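Local coordinates for uncharacterized protein (Ruminococcus gnavus, PDB 4QAN), which is of unknown function but has a cystatin-like fold, is a divergent member of the NTF2-like superfamily and can bind a magnesium ion, at residues C50-T55 with G207-Q212; T12-K17 with D42-L47; M94-I99 with Q260-K265. One frame throughout, in Å; residues are numbered along the deposited sequence. Where two conformers were deposited one is given.

Contact 1. Residues C50-T55 with G207-Q212; sequences CAIDET and GANYFQ
A chi1 of 61° tucks the Asn209 amide over its own main chain and turns it toward Ile52, where a chi1 of -64° leaves CG2 facing Asn209 O while CG1 carries CD1 to the amide. The two side chains cross at about a right angle. Ile52 CD1, 3.7 Å from Asn209 ND2, lies near both that amide nitrogen and the main-chain carbonyl oxygen, and CG2 also rests on the oxygen. Asp53 reaches the same residue with its carboxylate, where OD2 is 3.8 Å from Asn209 CB; the carboxylate and amide planes stand 83° apart, almost perpendicular.

Two waters bridge the segments. One donates to Asp53 OD1 and to Asn209 O, each at 2.8 Å. The other accepts from Asn209 ND2 at 3.0 Å and also from Asp53 N. It donates in turn to Glu54 OE1, 2.7 Å away. Ala51 is the N-cap of helix 52-58, so this second water serves a backbone N-H of the first turn. Glu54 is also held by a salt bridge to Lys169, and Asn209 ND2 donates to Leu47 O of helix 43-48.

The chemistry implies a hydrated helix start: the amide of Asn209 has a partner in helix 43-48 and another in a water, and the carboxylates of Asp53 and Glu54 probably suit the positive end of the helix.

Contact 2. Residues T12-K17 with D42-L47; sequences TESLQK and DLDMAL
Ser14 and Asp44 make the direct contact, and it is one of van der Waals type. Ser14 CB stands above the flat carboxylate of Asp44, 3.5 Å from its CG, and it also lies 3.7 Å from Asp44 CB. The torsion of Asp44 places CG opposite the backbone N (chi1 174°), which swings the carboxylate out from the helix toward the 12-17 segment. The hydroxyl of Ser14 is engaged elsewhere, hydrogen-bonded to Asp251 OD1, which is consistent with the methylene, rather than OG, facing the acid. Leu15 contributes little to this surface; its side chain packs on Tyr210.

Hydrogen bonds shape each segment separately. In 12-17, Thr12 OG1 accepts from Leu15 N at 3.2 Å with an N-H...O angle of 162°, which defines an ST motif. A type I beta turn from Ser14 to Lys17 overlaps it, closed by Lys17 N to Ser14 O at 3.0 Å. These two motifs curl the segment so that Ser14 faces the first turn of helix 43-48. That turn is capped by Asp42 at the N-cap position: its OD1 takes a nearly straight bond from Met45 N at 3.1 Å, the donor lying 67° out of the carboxylate plane.

Charged groups form the third kind of interaction. Asp44 OD2 makes a salt bridge with Arg48 NE, one turn further along the helix, which probably helps hold the carboxylate. The end of Lys17 comes near both acids without touching them, its NZ 5.3 Å from Asp42 OD2 and 5.8 Å from Asp44 OD2. At these separations its attraction to the two carboxylates is likely to be diffuse, and no ion pair with either is formed.

Contact 3. Residues M94-I99 with Q260-K265; sequences MTKAYI and QGEYAK
Lys96 has the greatest area buried here, with Glu262 and Gly261 next, and the three account for nearly all of the contact. The backbones approach closely at Lys96 and Gly261, whose CA atoms are 5.2 Å apart. Lys96 CB lies 4.0 Å from Gly261 CA, and the position a CB on Gly261 would take is only 2.5 Å from Lys96 CB, so this proximity depends on the missing side chain. Further out, Lys96 CD passes over the Gly261-Glu262 peptide.

The lysine chain runs extended to CE and then bends (chi4 -75°), while Glu262 folds at chi2 (-76°) to meet it obliquely. Glu262 OE2 is 3.4 Å from Lys96 CE and 3.5 Å from NZ, the latter a salt bridge. Weak bonds to one water also join NZ with Glu262 OE1, and NZ forms a second salt bridge with Glu100 on its own helix. Shortening Lys96 to an alanine is likely to leave Glu262 and Glu100 without the cation they share and to open a gap over the Gly261 peptide.

The arrangement is that of a close helix-helix contact at a glycine, here between helices 87-108 and 254-275.

Overall arrangement
From the N terminus, contact 2 comes first: it closes a short loop of 24 residues that holds helix 27-39, and is complete before the others open. Contact 1 then leaves from the start of helix 52-58 and returns at 207-212, beyond the antiparallel sheet running from strand 116-122 to strand 187-188. Contact 3 opens inside that loop, at 94-99, and closes after it, at 260-265, so contacts 1 and 3 cross, both spanning the same sheet. Their centres lie about 12 Å apart, and Phe211 O with Gln260 NE2 links them. Contact 1 joins the start of helix 52-58 to the 207-212 loop; contact 3 joins helix 87-108 to helix 254-275, which precedes the second sheet.

Contact 1. Residues C50-T55 with G207-Q212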
loop_
_atom_site.group_PDB
_atom_site.type_symbol
_atom_site.label_atom_id
_atom_site.label_comp_id
_atom_site.label_asym_id
_atom_site.label_seq_id
_atom_site.Cartn_x
_atom_site.Cartn_y
_atom_site.Cartn_z
ATOM N N CYS A 50 -5.427 -12.638 -1.304
ATOM C CA CYS A 50 -4.046 -12.179 -1.316
ATOM C C CYS A 50 -3.455 -12.185 0.090
ATOM O O CYS A 50 -4.178 -12.084 1.075
ATOM C CB CYS A 50 -3.963 -10.757 -1.897
ATOM S SG CYS A 50 -4.632 -10.577 -3.577
ATOM N N ALA A 51 -2.131 -12.260 0.179
ATOM C CA ALA A 51 -1.445 -12.314 1.473
ATOM C C ALA A 51 -1.122 -10.903 1.997
ATOM O O ALA A 51 0.038 -10.579 2.238
ATOM C CB ALA A 51 -0.170 -13.141 1.348
ATOM N N ILE A 52 -2.154 -10.084 2.201
ATOM C CA ILE A 52 -1.961 -8.706 2.621
ATOM C C ILE A 52 -1.428 -8.607 4.068
ATOM O O ILE A 52 -0.365 -8.012 4.291
ATOM C CB ILE A 52 -3.231 -7.841 2.419
ATOM C CG1 ILE A 52 -3.566 -7.754 0.923
ATOM C CG2 ILE A 52 -2.998 -6.433 2.949
ATOM C CD1 ILE A 52 -4.956 -7.244 0.597
ATOM N N ASP A 53 -2.161 -9.160 5.032
ATOM C CA ASP A 53 -1.753 -9.071 6.440
ATOM C C ASP A 53 -0.536 -9.952 6.745
ATOM O O ASP A 53 0.319 -9.587 7.541
ATOM C CB ASP A 53 -2.900 -9.450 7.382
ATOM C CG ASP A 53 -4.057 -8.475 7.332
ATOM O OD1 ASP A 53 -3.848 -7.277 7.057
ATOM O OD2 ASP A 53 -5.197 -8.918 7.580
ATOM N N GLU A 54 -0.465 -11.110 6.110
ATOM C CA GLU A 54 0.578 -12.079 6.417
ATOM C C GLU A 54 1.924 -11.547 5.918
ATOM O O GLU A 54 2.882 -11.489 6.678
ATOM C CB GLU A 54 0.256 -13.458 5.821
ATOM C CG GLU A 54 -1.092 -14.046 6.240
ATOM C CD GLU A 54 -2.255 -13.618 5.350
ATOM O OE1 GLU A 54 -2.108 -12.634 4.587
ATOM O OE2 GLU A 54 -3.318 -14.283 5.409
ATOM N N THR A 55 1.984 -11.117 4.664
ATOM C CA THR A 55 3.201 -10.499 4.133
ATOM C C THR A 55 3.562 -9.255 4.945
ATOM O O THR A 55 4.708 -9.089 5.359
ATOM C CB THR A 55 3.049 -10.125 2.649
ATOM O OG1 THR A 55 2.761 -11.302 1.883
ATOM C CG2 THR A 55 4.313 -9.465 2.106
ATOM N N GLY A 207 -11.567 -14.531 4.549
ATOM C CA GLY A 207 -11.609 -13.425 5.485
ATOM C C GLY A 207 -11.283 -12.068 4.908
ATOM O O GLY A 207 -10.477 -11.956 3.987
ATOM N N ALA A 208 -11.909 -11.032 5.470
ATOM C CA ALA A 208 -11.644 -9.661 5.082
ATOM C C ALA A 208 -10.243 -9.280 5.543
ATOM O O ALA A 208 -9.849 -9.612 6.646
ATOM C CB ALA A 208 -12.677 -8.729 5.689
ATOM N N ASN A 209 -9.499 -8.572 4.701
ATOM C CA ASN A 209 -8.107 -8.264 4.998
ATOM C C ASN A 209 -7.629 -6.961 4.407
ATOM O O ASN A 209 -6.444 -6.819 4.116
ATOM C CB ASN A 209 -7.239 -9.389 4.445
ATOM C CG ASN A 209 -7.378 -9.530 2.945
ATOM O OD1 ASN A 209 -8.354 -9.057 2.355
ATOM N ND2 ASN A 209 -6.397 -10.157 2.317
ATOM N N TYR A 210 -8.553 -6.030 4.191
ATOM C CA TYR A 210 -8.226 -4.687 3.712
ATOM C C TYR A 210 -9.167 -3.682 4.366
ATOM O O TYR A 210 -10.174 -4.068 4.942
ATOM C CB TYR A 210 -8.341 -4.633 2.185
ATOM C CG TYR A 210 -9.739 -4.832 1.618
ATOM C CD1 TYR A 210 -10.262 -6.098 1.418
ATOM C CD2 TYR A 210 -10.527 -3.746 1.277
ATOM C CE1 TYR A 210 -11.542 -6.278 0.895
ATOM C CE2 TYR A 210 -11.801 -3.909 0.765
ATOM C CZ TYR A 210 -12.303 -5.181 0.584
ATOM O OH TYR A 210 -13.551 -5.331 0.067
ATOM N N PHE A 211 -8.856 -2.393 4.265
ATOM C CA PHE A 211 -9.717 -1.368 4.815
ATOM C C PHE A 211 -9.832 -0.190 3.854
ATOM O O PHE A 211 -8.931 0.049 3.037
ATOM C CB PHE A 211 -9.168 -0.893 6.167
ATOM C CG PHE A 211 -7.911 -0.092 6.053
ATOM C CD1 PHE A 211 -6.677 -0.712 6.058
ATOM C CD2 PHE A 211 -7.964 1.284 5.914
ATOM C CE1 PHE A 211 -5.514 0.030 5.934
ATOM C CE2 PHE A 211 -6.810 2.027 5.803
ATOM C CZ PHE A 211 -5.578 1.396 5.801
ATOM N N GLN A 212 -10.965 0.509 3.958
ATOM C CA GLN A 212 -11.213 1.757 3.232
ATOM C C GLN A 212 -11.534 2.812 4.315
ATOM O O GLN A 212 -12.521 2.690 5.033
ATOM C CB GLN A 212 -12.373 1.588 2.209
ATOM C CG GLN A 212 -12.410 2.638 1.084
ATOM C CD GLN A 212 -13.418 2.335 -0.037
ATOM O OE1 GLN A 212 -13.313 1.326 -0.735
ATOM N NE2 GLN A 212 -14.392 3.230 -0.223
HETATM O O HOH W 1 -4.881 -5.107 5.631
HETATM O O HOH W 2 -4.242 -10.985 4.204
#

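Contact 2. Residues T12-K17 with D42-L47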
loop_
_atom_site.group_PDB
_atom_site.type_symbol
_atom_site.label_atom_id
_atom_site.label_comp_id
_atom_site.label_asym_id
_atom_site.label_seq_id
_atom_site.Cartn_x
_atom_site.Cartn_y
_atom_site.Cartn_z
ATOM N N THR A 12 -17.621 -1.075 4.041
ATOM C CA THR A 12 -18.369 -1.034 2.786
ATOM C C THR A 12 -19.328 -2.218 2.718
ATOM O O THR A 12 -19.198 -3.156 3.504
ATOM C CB THR A 12 -17.424 -1.102 1.573
ATOM O OG1 THR A 12 -16.775 -2.375 1.542
ATOM C CG2 THR A 12 -16.372 -0.017 1.626
ATOM N N GLU A 13 -20.267 -2.184 1.771
ATOM C CA GLU A 13 -21.209 -3.291 1.561
ATOM C C GLU A 13 -20.484 -4.624 1.382
ATOM O O GLU A 13 -20.892 -5.634 1.946
ATOM C CB GLU A 13 -22.111 -3.031 0.342
ATOM C CG GLU A 13 -23.266 -2.075 0.607
ATOM C CD GLU A 13 -23.964 -1.602 -0.666
ATOM O OE1 GLU A 13 -23.856 -2.277 -1.720
ATOM O OE2 GLU A 13 -24.633 -0.542 -0.612
ATOM N N SER A 14 -19.408 -4.633 0.600
ATOM C CA SER A 14 -18.649 -5.870 0.407
ATOM C C SER A 14 -17.937 -6.296 1.697
ATOM O O SER A 14 -17.907 -7.476 2.037
ATOM C CB SER A 14 -17.648 -5.727 -0.732
ATOM O OG SER A 14 -18.325 -5.490 -1.944
ATOM N N LEU A 15 -17.380 -5.337 2.428
ATOM C CA LEU A 15 -16.738 -5.670 3.699
ATOM C C LEU A 15 -17.704 -6.183 4.749
ATOM O O LEU A 15 -17.288 -6.897 5.634
ATOM C CB LEU A 15 -15.958 -4.492 4.253
ATOM C CG LEU A 15 -14.615 -4.345 3.551
ATOM C CD1 LEU A 15 -14.073 -2.946 3.786
ATOM C CD2 LEU A 15 -13.635 -5.439 3.993
ATOM N N GLN A 16 -18.982 -5.822 4.652
ATOM C CA GLN A 16 -20.017 -6.393 5.529
ATOM C C GLN A 16 -20.388 -7.830 5.179
ATOM O O GLN A 16 -21.070 -8.483 5.970
ATOM C CB GLN A 16 -21.306 -5.564 5.475
ATOM C CG GLN A 16 -21.166 -4.143 5.970
ATOM C CD GLN A 16 -22.335 -3.275 5.543
ATOM O OE1 GLN A 16 -23.486 -3.704 5.600
ATOM N NE2 GLN A 16 -22.045 -2.042 5.110
ATOM N N LYS A 17 -19.994 -8.309 3.997
ATOM C CA LYS A 17 -20.363 -9.671 3.562
ATOM C C LYS A 17 -19.621 -10.731 4.356
ATOM O O LYS A 17 -18.455 -10.554 4.682
ATOM C CB LYS A 17 -20.069 -9.891 2.073
ATOM C CG LYS A 17 -21.010 -9.185 1.117
ATOM C CD LYS A 17 -20.538 -9.346 -0.316
ATOM C CE LYS A 17 -21.576 -8.828 -1.299
ATOM N NZ LYS A 17 -21.005 -8.685 -2.666
ATOM N N ASP A 42 -14.609 -9.817 -9.410
ATOM C CA ASP A 42 -14.980 -9.468 -8.035
ATOM C C ASP A 42 -13.739 -9.093 -7.243
ATOM O O ASP A 42 -13.015 -9.950 -6.744
ATOM C CB ASP A 42 -15.731 -10.629 -7.364
ATOM C CG ASP A 42 -16.263 -10.272 -5.974
ATOM O OD1 ASP A 42 -15.773 -9.302 -5.373
ATOM O OD2 ASP A 42 -17.158 -10.985 -5.472
ATOM N N LEU A 43 -13.516 -7.791 -7.131
ATOM C CA LEU A 43 -12.319 -7.257 -6.516
ATOM C C LEU A 43 -12.257 -7.634 -5.043
ATOM O O LEU A 43 -11.207 -8.040 -4.529
ATOM C CB LEU A 43 -12.295 -5.737 -6.650
ATOM C CG LEU A 43 -11.114 -5.021 -5.995
ATOM C CD1 LEU A 43 -9.840 -5.437 -6.697
ATOM C CD2 LEU A 43 -11.296 -3.511 -6.032
ATOM N N ASP A 44 -13.386 -7.485 -4.365
ATOM C CA ASP A 44 -13.452 -7.768 -2.946
ATOM C C ASP A 44 -12.977 -9.196 -2.689
ATOM O O ASP A 44 -12.075 -9.424 -1.863
ATOM C CB ASP A 44 -14.881 -7.573 -2.433
ATOM C CG ASP A 44 -15.035 -7.993 -0.996
ATOM O OD1 ASP A 44 -14.578 -7.235 -0.116
ATOM O OD2 ASP A 44 -15.593 -9.093 -0.748
HETATM N N MSE A 45 -13.579 -10.140 -3.423
HETATM C CA MSE A 45 -13.219 -11.552 -3.329
HETATM C C MSE A 45 -11.735 -11.766 -3.536
HETATM O O MSE A 45 -11.094 -12.453 -2.739
HETATM C CB MSE A 45 -14.069 -12.336 -4.334
HETATM C CG MSE A 45 -13.898 -13.828 -4.158
HETATM SE SE MSE A 45 -14.848 -14.749 -5.610
HETATM C CE MSE A 45 -14.188 -16.545 -5.141
ATOM N N ALA A 46 -11.191 -11.154 -4.586
ATOM C CA ALA A 46 -9.772 -11.260 -4.958
ATOM C C ALA A 46 -8.831 -10.822 -3.850
ATOM O O ALA A 46 -7.876 -11.528 -3.540
ATOM C CB ALA A 46 -9.485 -10.428 -6.212
ATOM N N LEU A 47 -9.095 -9.647 -3.282
ATOM C CA LEU A 47 -8.281 -9.106 -2.198
ATOM C C LEU A 47 -8.130 -10.057 -1.019
ATOM O O LEU A 47 -7.037 -10.222 -0.483
ATOM C CB LEU A 47 -8.866 -7.782 -1.710
ATOM C CG LEU A 47 -8.606 -6.620 -2.689
ATOM C CD1 LEU A 47 -9.351 -5.370 -2.271
ATOM C CD2 LEU A 47 -7.123 -6.343 -2.792
#

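Contact 3. Residues M94-I99 with Q260-K265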
loop_
_atom_site.group_PDB
_atom_site.type_symbol
_atom_site.label_atom_id
_atom_site.label_comp_id
_atom_site.label_asym_id
_atom_site.label_seq_id
_atom_site.Cartn_x
_atom_site.Cartn_y
_atom_site.Cartn_z
HETATM N N MSE A 94 0.022 -2.168 -0.174
HETATM C CA MSE A 94 -0.050 -3.523 -0.699
HETATM C C MSE A 94 -1.357 -3.728 -1.406
HETATM O O MSE A 94 -1.383 -4.257 -2.512
HETATM C CB MSE A 94 0.113 -4.532 0.427
HETATM C CG MSE A 94 1.576 -4.593 0.869
HETATM SE SE MSE A 94 1.775 -6.136 2.065
HETATM C CE MSE A 94 1.933 -7.425 0.591
ATOM N N THR A 95 -2.439 -3.271 -0.784
ATOM C CA THR A 95 -3.778 -3.338 -1.361
ATOM C C THR A 95 -3.824 -2.661 -2.745
ATOM O O THR A 95 -4.313 -3.243 -3.704
ATOM C CB THR A 95 -4.822 -2.742 -0.382
ATOM O OG1 THR A 95 -4.736 -3.426 0.867
ATOM C CG2 THR A 95 -6.240 -2.905 -0.896
ATOM N N LYS A 96 -3.248 -1.469 -2.872
ATOM C CA LYS A 96 -3.140 -0.830 -4.192
ATOM C C LYS A 96 -2.380 -1.700 -5.200
ATOM O O LYS A 96 -2.821 -1.868 -6.336
ATOM C CB LYS A 96 -2.474 0.528 -4.069
ATOM C CG LYS A 96 -2.156 1.230 -5.393
ATOM C CD LYS A 96 -1.243 2.390 -5.087
ATOM C CE LYS A 96 -1.223 3.414 -6.199
ATOM N NZ LYS A 96 -0.442 2.947 -7.370
ATOM N N ALA A 97 -1.253 -2.273 -4.774
ATOM C CA ALA A 97 -0.428 -3.083 -5.665
ATOM C C ALA A 97 -1.212 -4.292 -6.159
ATOM O O ALA A 97 -1.147 -4.609 -7.344
ATOM C CB ALA A 97 0.866 -3.518 -4.980
ATOM N N TYR A 98 -1.978 -4.928 -5.267
ATOM C CA TYR A 98 -2.833 -6.061 -5.658
ATOM C C TYR A 98 -3.982 -5.676 -6.614
ATOM O O TYR A 98 -4.312 -6.432 -7.526
ATOM C CB TYR A 98 -3.397 -6.790 -4.435
ATOM C CG TYR A 98 -2.402 -7.707 -3.756
ATOM C CD1 TYR A 98 -1.808 -8.740 -4.452
ATOM C CD2 TYR A 98 -2.061 -7.539 -2.415
ATOM C CE1 TYR A 98 -0.903 -9.587 -3.846
ATOM C CE2 TYR A 98 -1.152 -8.384 -1.788
ATOM C CZ TYR A 98 -0.568 -9.409 -2.513
ATOM O OH TYR A 98 0.342 -10.265 -1.924
ATOM N N ILE A 99 -4.570 -4.500 -6.408
ATOM C CA ILE A 99 -5.612 -4.007 -7.295
ATOM C C ILE A 99 -5.042 -3.873 -8.696
ATOM O O ILE A 99 -5.677 -4.251 -9.666
ATOM C CB ILE A 99 -6.230 -2.673 -6.801
ATOM C CG1 ILE A 99 -7.041 -2.937 -5.522
ATOM C CG2 ILE A 99 -7.155 -2.083 -7.860
ATOM C CD1 ILE A 99 -7.420 -1.715 -4.707
ATOM N N GLN A 260 -5.980 5.749 -1.785
ATOM C CA GLN A 260 -5.581 5.540 -0.391
ATOM C C GLN A 260 -4.158 4.990 -0.327
ATOM O O GLN A 260 -3.339 5.439 0.482
ATOM C CB GLN A 260 -6.572 4.592 0.308
ATOM C CG GLN A 260 -6.197 4.169 1.720
ATOM C CD GLN A 260 -7.257 3.294 2.380
ATOM O OE1 GLN A 260 -8.190 3.794 2.995
ATOM N NE2 GLN A 260 -7.107 1.987 2.267
ATOM N N GLY A 261 -3.883 4.017 -1.194
ATOM C CA GLY A 261 -2.532 3.517 -1.443
ATOM C C GLY A 261 -1.534 4.601 -1.791
ATOM O O GLY A 261 -0.440 4.609 -1.254
ATOM N N GLU A 262 -1.906 5.511 -2.683
ATOM C CA GLU A 262 -1.036 6.643 -3.064
ATOM C C GLU A 262 -0.783 7.597 -1.895
ATOM O O GLU A 262 0.334 8.080 -1.698
ATOM C CB GLU A 262 -1.661 7.484 -4.196
ATOM C CG GLU A 262 -1.731 6.829 -5.553
ATOM C CD GLU A 262 -0.389 6.800 -6.270
ATOM O OE1 GLU A 262 0.650 7.127 -5.645
ATOM O OE2 GLU A 262 -0.376 6.444 -7.472
ATOM N N TYR A 263 -1.826 7.913 -1.139
ATOM C CA TYR A 263 -1.631 8.875 -0.057
ATOM C C TYR A 263 -0.742 8.250 1.023
ATOM O O TYR A 263 0.120 8.922 1.577
ATOM C CB TYR A 263 -2.953 9.388 0.517
ATOM C CG TYR A 263 -2.753 10.534 1.491
ATOM C CD1 TYR A 263 -2.456 11.819 1.032
ATOM C CD2 TYR A 263 -2.845 10.332 2.872
ATOM C CE1 TYR A 263 -2.258 12.868 1.913
ATOM C CE2 TYR A 263 -2.660 11.376 3.765
ATOM C CZ TYR A 263 -2.362 12.645 3.280
ATOM O OH TYR A 263 -2.189 13.698 4.148
ATOM N N ALA A 264 -0.944 6.959 1.282
ATOM C CA ALA A 264 -0.093 6.216 2.185
ATOM C C ALA A 264 1.383 6.322 1.776
ATOM O O ALA A 264 2.273 6.476 2.628
ATOM C CB ALA A 264 -0.515 4.762 2.243
ATOM N N LYS A 265 1.623 6.195 0.481
ATOM C CA LYS A 265 2.950 6.354 -0.052
ATOM C C LYS A 265 3.518 7.738 0.210
ATOM O O LYS A 265 4.699 7.840 0.566
ATOM C CB LYS A 265 2.974 6.072 -1.548
ATOM C CG LYS A 265 4.392 5.935 -2.052
ATOM C CD LYS A 265 4.467 5.561 -3.508
ATOM C CE LYS A 265 5.932 5.426 -3.890
ATOM N NZ LYS A 265 6.073 5.165 -5.330
HETATM O O HOH W 3 1.735 4.479 -5.605
#